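Local coordinates for protein acetohydroxyacid synthase small subunit Related (Bacteroides thetaiotaomicron, PDB 2F06) that is of unknown function but carries a pair of ACT domains and binds histidine, consistent with a regulatory, small-molecule-sensing role, at residues A87-F92 with K131-L136; G91-S94 with F99-Y102. One frame throughout, in Å; residues are numbered along the deposited sequence.

Contact 1: A87-F92 with K131-L136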
ATOM      1  N   ALA A  87      17.278   6.930 -15.223  1.00 24.07           N
ATOM      2  CA  ALA A  87      18.417   6.373 -14.529  1.00 23.75           C
ATOM      3  C   ALA A  87      19.446   7.421 -14.134  1.00 23.82           C
ATOM      4  O   ALA A  87      20.042   7.307 -13.067  1.00 22.88           O
ATOM      5  CB  ALA A  87      19.129   5.314 -15.423  1.00 24.38           C
ATOM      6  N   LYS A  88      19.708   8.367 -15.049  1.00 23.84           N
ATOM      7  CA  LYS A  88      20.744   9.393 -14.870  1.00 24.34           C
ATOM      8  C   LYS A  88      20.259  10.376 -13.804  1.00 24.34           C
ATOM      9  O   LYS A  88      20.983  10.758 -12.881  1.00 24.33           O
ATOM     10  CB  LYS A  88      21.091  10.047 -16.236  1.00 23.32           C
ATOM     11  CG  LYS A  88      22.106  11.180 -16.235  1.00 26.88           C
ATOM     12  CD  LYS A  88      22.502  11.548 -17.719  1.00 26.64           C
ATOM     13  CE  LYS A  88      22.808  13.032 -17.923  1.00 29.32           C
ATOM     14  NZ  LYS A  88      24.213  13.467 -17.438  1.00 28.77           N
ATOM     15  N   VAL A  89      18.993  10.748 -13.894  1.00 23.84           N
ATOM     16  CA  VAL A  89      18.428  11.611 -12.900  1.00 23.91           C
ATOM     17  C   VAL A  89      18.502  10.998 -11.486  1.00 23.75           C
ATOM     18  O   VAL A  89      18.828  11.690 -10.530  1.00 23.93           O
ATOM     19  CB  VAL A  89      16.965  11.988 -13.232  1.00 23.34           C
ATOM     20  CG1 VAL A  89      16.394  12.735 -12.086  1.00 23.40           C
ATOM     21  CG2 VAL A  89      16.916  12.875 -14.537  1.00 24.72           C
ATOM     22  N   LEU A  90      18.166   9.722 -11.362  1.00 22.47           N
ATOM     23  CA  LEU A  90      17.983   9.078 -10.078  1.00 21.56           C
ATOM     24  C   LEU A  90      19.368   8.890  -9.445  1.00 22.18           C
ATOM     25  O   LEU A  90      19.535   8.865  -8.221  1.00 22.33           O
ATOM     26  CB  LEU A  90      17.281   7.731 -10.320  1.00 21.31           C
ATOM     27  CG  LEU A  90      15.800   7.680 -10.766  1.00 22.20           C
ATOM     28  CD1 LEU A  90      15.281   6.246 -10.889  1.00 25.13           C
ATOM     29  CD2 LEU A  90      14.926   8.405  -9.864  1.00 23.86           C
ATOM     30  N   GLY A  91      20.372   8.759 -10.311  1.00 21.64           N
ATOM     31  CA  GLY A  91      21.737   8.554  -9.884  1.00 21.43           C
ATOM     32  C   GLY A  91      22.277   9.876  -9.369  1.00 22.13           C
ATOM     33  O   GLY A  91      23.023   9.893  -8.387  1.00 22.34           O
ATOM     34  N   PHE A  92      21.902  10.988 -10.008  1.00 22.53           N
ATOM     35  CA  PHE A  92      22.265  12.296  -9.471  1.00 23.52           C
ATOM     36  C   PHE A  92      21.683  12.364  -8.066  1.00 23.22           C
ATOM     37  O   PHE A  92      22.362  12.723  -7.137  1.00 22.07           O
ATOM     38  CB  PHE A  92      21.695  13.479 -10.263  1.00 25.01           C
ATOM     39  CG  PHE A  92      22.280  13.693 -11.657  1.00 26.74           C
ATOM     40  CD1 PHE A  92      23.594  13.437 -11.951  1.00 31.63           C
ATOM     41  CD2 PHE A  92      21.452  14.208 -12.678  1.00 32.18           C
ATOM     42  CE1 PHE A  92      24.106  13.691 -13.244  1.00 33.99           C
ATOM     43  CE2 PHE A  92      21.927  14.435 -13.966  1.00 32.29           C
ATOM     44  CZ  PHE A  92      23.264  14.183 -14.245  1.00 31.51           C
ATOM     45  N   LYS A 131      22.342  19.871 -11.505  1.00 30.89           N
ATOM     46  CA  LYS A 131      22.645  18.954 -12.591  1.00 30.10           C
ATOM     47  C   LYS A 131      21.886  19.286 -13.904  1.00 29.37           C
ATOM     48  O   LYS A 131      21.820  18.430 -14.817  1.00 29.51           O
ATOM     49  CB  LYS A 131      22.359  17.519 -12.140  1.00 30.29           C
ATOM     50  CG  LYS A 131      23.175  17.047 -10.975  1.00 29.90           C
ATOM     51  CD  LYS A 131      24.673  17.124 -11.321  1.00 30.56           C
ATOM     52  CE  LYS A 131      25.475  16.137 -10.531  1.00 29.61           C
ATOM     53  NZ  LYS A 131      26.849  16.186 -11.057  1.00 27.70           N
ATOM     54  N   LYS A 132      21.314  20.508 -13.985  1.00 28.26           N
ATOM     55  CA  LYS A 132      20.686  20.954 -15.219  1.00 28.60           C
ATOM     56  C   LYS A 132      19.577  20.003 -15.721  1.00 27.77           C
ATOM     57  O   LYS A 132      19.393  19.831 -16.932  1.00 28.65           O
ATOM     58  CB  LYS A 132      21.747  21.232 -16.326  1.00 28.97           C
ATOM     59  CG  LYS A 132      22.831  22.325 -16.018  1.00 31.04           C
ATOM     60  CD  LYS A 132      22.458  23.748 -16.534  1.00 33.41           C
ATOM     61  CE  LYS A 132      21.604  23.677 -17.872  1.00 35.30           C
ATOM     62  NZ  LYS A 132      21.989  24.819 -18.851  1.00 31.88           N
ATOM     63  N   VAL A 133      18.863  19.373 -14.785  1.00 26.53           N
ATOM     64  CA  VAL A 133      17.639  18.595 -15.086  1.00 25.57           C
ATOM     65  C   VAL A 133      16.451  19.538 -15.432  1.00 24.96           C
ATOM     66  O   VAL A 133      16.286  20.531 -14.760  1.00 24.54           O
ATOM     67  CB  VAL A 133      17.270  17.641 -13.887  1.00 25.40           C
ATOM     68  CG1 VAL A 133      15.949  16.945 -14.112  1.00 24.00           C
ATOM     69  CG2 VAL A 133      18.363  16.608 -13.640  1.00 23.11           C
ATOM     70  N   ASP A 134      15.651  19.277 -16.486  1.00 24.86           N
ATOM     71  CA  ASP A 134      14.481  20.099 -16.760  0.50 24.89           C
ATOM     72  C   ASP A 134      13.477  19.900 -15.622  1.00 24.55           C
ATOM     73  O   ASP A 134      12.907  18.851 -15.495  1.00 25.08           O
ATOM     74  CB  ASP A 134      13.828  19.698 -18.089  0.50 24.15           C
ATOM     75  CG  ASP A 134      14.748  19.870 -19.279  0.50 23.59           C
ATOM     76  OD1 ASP A 134      15.665  20.727 -19.243  0.50 22.44           O
ATOM     77  OD2 ASP A 134      14.528  19.141 -20.267  0.50 21.77           O
ATOM     78  N   LEU A 135      13.300  20.901 -14.770  1.00 25.42           N
ATOM     79  CA  LEU A 135      12.268  20.813 -13.756  1.00 27.03           C
ATOM     80  C   LEU A 135      11.066  21.395 -14.432  1.00 27.69           C
ATOM     81  O   LEU A 135      11.205  22.253 -15.341  1.00 29.62           O
ATOM     82  CB  LEU A 135      12.634  21.620 -12.507  1.00 27.19           C
ATOM     83  CG  LEU A 135      13.542  20.902 -11.498  1.00 26.81           C
ATOM     84  CD1 LEU A 135      14.508  21.848 -10.748  1.00 31.62           C
ATOM     85  CD2 LEU A 135      12.635  20.168 -10.545  1.00 27.35           C
ATOM     86  N   LEU A 136       9.889  20.988 -13.986  1.00 27.09           N
ATOM     87  CA  LEU A 136       8.633  21.661 -14.442  1.00 26.55           C
ATOM     88  C   LEU A 136       8.148  22.670 -13.384  1.00 25.63           C
ATOM     89  O   LEU A 136       8.151  22.369 -12.175  1.00 27.01           O
ATOM     90  CB  LEU A 136       7.578  20.630 -14.742  1.00 25.75           C
ATOM     91  CG  LEU A 136       7.870  19.564 -15.820  1.00 29.92           C
ATOM     92  CD1 LEU A 136       6.694  18.566 -15.878  1.00 35.93           C
ATOM     93  CD2 LEU A 136       8.072  20.120 -17.222  1.00 36.58           C
TER
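The ring of Phe92 and the aliphatic chain of Lys131 make the larger share of this contact, as a CH-pi interaction. Lys131 CB sits over one face, 3.7 Å from the centroid of the Phe92 ring and 20° off its normal. From there a bend about the CB-CG bond (chi2 -59°) lays the rest of the chain across the same face, bringing Lys131 CE to 3.6 Å from Phe92 CD1. A long flexible lysine suits this border of the fold, since its methylenes can cover an aromatic ring while the amine reaches outward. Over the opposite face, displaced toward the rim, is Lys88 O, from the preceding turn of the helix.

Helix 85-95 here meets the end of helix 121-130, two elements of the ACT domain, a ferredoxin-like βαββαβ fold whose paired helices cover one side of an antiparallel sheet. A Schellman motif closes helix 121-130: Lys132, with positive phi, turns the chain so that Val133 leads into strand 134-136.

The remaining contacts are between apolar groups. Val133 CG2 approaches the edge of the Phe92 ring, 4.0 Å from Phe92 CD2, and also meets Val89 CG2 at 4.1 Å. Both valines turn CG2 toward the junction by placing it anti to their carbonyl carbons; their compact branched shape fills the angle between helix and turn, and Val89 also packs on Ile77 of the sheet and Leu128. With an alanine in place of Phe92, the methylenes of Lys131 would probably lose their aromatic support and a gap open beside Val133 CG2.

Contact 2: G91-S94 with F99-Y102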
ATOM      1  N   GLY A  91      20.372   8.759 -10.311  1.00 21.64           N
ATOM      2  CA  GLY A  91      21.737   8.554  -9.884  1.00 21.43           C
ATOM      3  C   GLY A  91      22.277   9.876  -9.369  1.00 22.13           C
ATOM      4  O   GLY A  91      23.023   9.893  -8.387  1.00 22.34           O
ATOM      5  N   PHE A  92      21.902  10.988 -10.008  1.00 22.53           N
ATOM      6  CA  PHE A  92      22.265  12.296  -9.471  1.00 23.52           C
ATOM      7  C   PHE A  92      21.683  12.364  -8.066  1.00 23.22           C
ATOM      8  O   PHE A  92      22.362  12.723  -7.137  1.00 22.07           O
ATOM      9  CB  PHE A  92      21.695  13.479 -10.263  1.00 25.01           C
ATOM     10  CG  PHE A  92      22.280  13.693 -11.657  1.00 26.74           C
ATOM     11  CD1 PHE A  92      23.594  13.437 -11.951  1.00 31.63           C
ATOM     12  CD2 PHE A  92      21.452  14.208 -12.678  1.00 32.18           C
ATOM     13  CE1 PHE A  92      24.106  13.691 -13.244  1.00 33.99           C
ATOM     14  CE2 PHE A  92      21.927  14.435 -13.966  1.00 32.29           C
ATOM     15  CZ  PHE A  92      23.264  14.183 -14.245  1.00 31.51           C
ATOM     16  N   LEU A  93      20.417  11.999  -7.892  1.00 22.92           N
ATOM     17  CA  LEU A  93      19.762  12.201  -6.596  1.00 23.72           C
ATOM     18  C   LEU A  93      20.367  11.302  -5.577  1.00 25.26           C
ATOM     19  O   LEU A  93      20.685  11.742  -4.472  1.00 26.11           O
ATOM     20  CB  LEU A  93      18.243  11.933  -6.653  1.00 23.66           C
ATOM     21  CG  LEU A  93      17.481  12.925  -7.493  1.00 22.18           C
ATOM     22  CD1 LEU A  93      16.123  12.460  -7.838  1.00 24.15           C
ATOM     23  CD2 LEU A  93      17.472  14.226  -6.725  1.00 21.93           C
ATOM     24  N   SER A  94      20.514  10.030  -5.913  1.00 26.31           N
ATOM     25  CA  SER A  94      21.010   9.114  -4.914  1.00 27.96           C
ATOM     26  C   SER A  94      22.499   9.387  -4.506  1.00 27.13           C
ATOM     27  O   SER A  94      22.825   9.316  -3.323  1.00 27.45           O
ATOM     28  CB  SER A  94      20.686   7.668  -5.296  1.00 28.90           C
ATOM     29  OG  SER A  94      21.666   7.132  -6.138  1.00 33.01           O
ATOM     30  N   PHE A  99      16.372  10.457  -1.707  1.00 28.73           N
ATOM     31  CA  PHE A  99      15.717   9.255  -2.213  0.50 29.17           C
ATOM     32  C   PHE A  99      14.235   9.493  -2.613  1.00 28.85           C
ATOM     33  O   PHE A  99      13.622  10.526  -2.226  1.00 29.33           O
ATOM     34  CB  PHE A  99      15.976   8.072  -1.268  0.50 28.54           C
ATOM     35  CG  PHE A  99      17.443   7.911  -0.903  0.50 29.05           C
ATOM     36  CD1 PHE A  99      18.415   7.790  -1.902  0.50 28.79           C
ATOM     37  CD2 PHE A  99      17.858   7.923   0.430  0.50 26.50           C
ATOM     38  CE1 PHE A  99      19.772   7.671  -1.579  0.50 28.81           C
ATOM     39  CE2 PHE A  99      19.210   7.796   0.755  0.50 28.19           C
ATOM     40  CZ  PHE A  99      20.168   7.671  -0.250  0.50 27.41           C
ATOM     41  N   ILE A 100      13.708   8.607  -3.462  1.00 28.41           N
ATOM     42  CA  ILE A 100      12.350   8.750  -3.999  1.00 27.55           C
ATOM     43  C   ILE A 100      11.379   8.047  -3.047  1.00 26.86           C
ATOM     44  O   ILE A 100      11.611   6.872  -2.780  1.00 27.05           O
ATOM     45  CB  ILE A 100      12.306   8.062  -5.411  1.00 29.46           C
ATOM     46  CG1 ILE A 100      13.445   8.565  -6.356  1.00 29.64           C
ATOM     47  CG2 ILE A 100      10.940   8.162  -6.031  1.00 24.30           C
ATOM     48  CD1 ILE A 100      13.207   9.964  -7.035  1.00 32.88           C
ATOM     49  N   GLU A 101      10.383   8.733  -2.442  1.00 26.28           N
ATOM     50  CA  GLU A 101       9.370   7.985  -1.678  0.50 25.96           C
ATOM     51  C   GLU A 101       8.398   7.302  -2.641  1.00 25.57           C
ATOM     52  O   GLU A 101       8.150   6.103  -2.493  1.00 25.09           O
ATOM     53  CB  GLU A 101       8.657   8.793  -0.586  0.50 25.97           C
ATOM     54  CG  GLU A 101       9.422   8.839   0.766  0.50 28.84           C
ATOM     55  CD  GLU A 101       9.905   7.457   1.292  0.50 32.90           C
ATOM     56  OE1 GLU A 101       9.097   6.484   1.367  0.50 33.10           O
ATOM     57  OE2 GLU A 101      11.107   7.353   1.646  0.50 34.77           O
ATOM     58  N   TYR A 102       7.922   8.034  -3.640  1.00 23.21           N
ATOM     59  CA  TYR A 102       7.247   7.482  -4.838  1.00 24.05           C
ATOM     60  C   TYR A 102       7.384   8.453  -5.999  1.00 23.77           C
ATOM     61  O   TYR A 102       7.796   9.641  -5.842  1.00 21.88           O
ATOM     62  CB  TYR A 102       5.747   7.165  -4.616  1.00 23.46           C
ATOM     63  CG  TYR A 102       4.963   8.350  -4.075  1.00 22.24           C
ATOM     64  CD1 TYR A 102       4.858   8.593  -2.673  1.00 23.62           C
ATOM     65  CD2 TYR A 102       4.333   9.245  -4.955  1.00 23.92           C
ATOM     66  CE1 TYR A 102       4.082   9.725  -2.178  1.00 23.08           C
ATOM     67  CE2 TYR A 102       3.610  10.295  -4.499  1.00 22.99           C
ATOM     68  CZ  TYR A 102       3.490  10.556  -3.123  1.00 24.55           C
ATOM     69  OH  TYR A 102       2.764  11.689  -2.788  1.00 27.00           O
TER
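Ser94 meets the ring of Phe99 at its edge, with Ser94 CB lying in the ring plane 3.8 Å from Phe99 CE1. Ser94 CA is equally near that carbon, so the ring rim rests against the helix backbone itself as well as the serine side chain. The two segments are the end of helix 85-95 and the beginning of strand 100-108, joined by a short loop: this is the first helix-to-strand connection of the second ACT domain, a βαββαβ unit, where the chain leaves the helical layer and returns to the sheet.

A small residue suits position 94, because it lets the aromatic edge come close to the helix. The CB of Phe99 points away from the helix, but in the conformer described here, one of two modelled, CG lies anti to the carbonyl carbon (chi1 -49°), and this rotation swings the ring back to Ser94. The backbone N of Phe99 is hydrogen-bonded to Ser119 OG, just past the end of strand 111-118. Lys16 of the second subunit packs on Phe99, Thr21 of that subunit on Ser94 and its Leu20 on Ile100, placing this corner at a subunit interface.

Deeper in the domain the contact is wholly aliphatic. Leu93 is buried and points toward the strand, and it also touches Cys124, Val127 and Leu128, so that it packs between helix 121-130 and Ile100. An isoleucine suits the start of the strand: its beta-branched form favours extended backbone, while its flexible ethyl arm is long enough to reach the helix. That arm crosses the leucine side chain at about a right angle, with Ile100 CD1 lying 3.9 Å from Leu93 CD1.

The segments of contacts 1 and 2 overlap on helix 85-95; Phe92 works only in contact 1, while Val89 and Leu93, one turn apart, are the buried residues of each. Contact 1 binds the helix to the end of helix 121-130 and the turn toward strand 134-136, whereas contact 2 ties it to the strand that follows. Each is partly buried, with a more open flank. At that flank contact 1 relies on a lysine chain over an aromatic face, and contact 2 on an aromatic edge against a serine. Both touch the second subunit. They meet through Leu90 CD2 and Ile100 CD1, 3.7 Å apart.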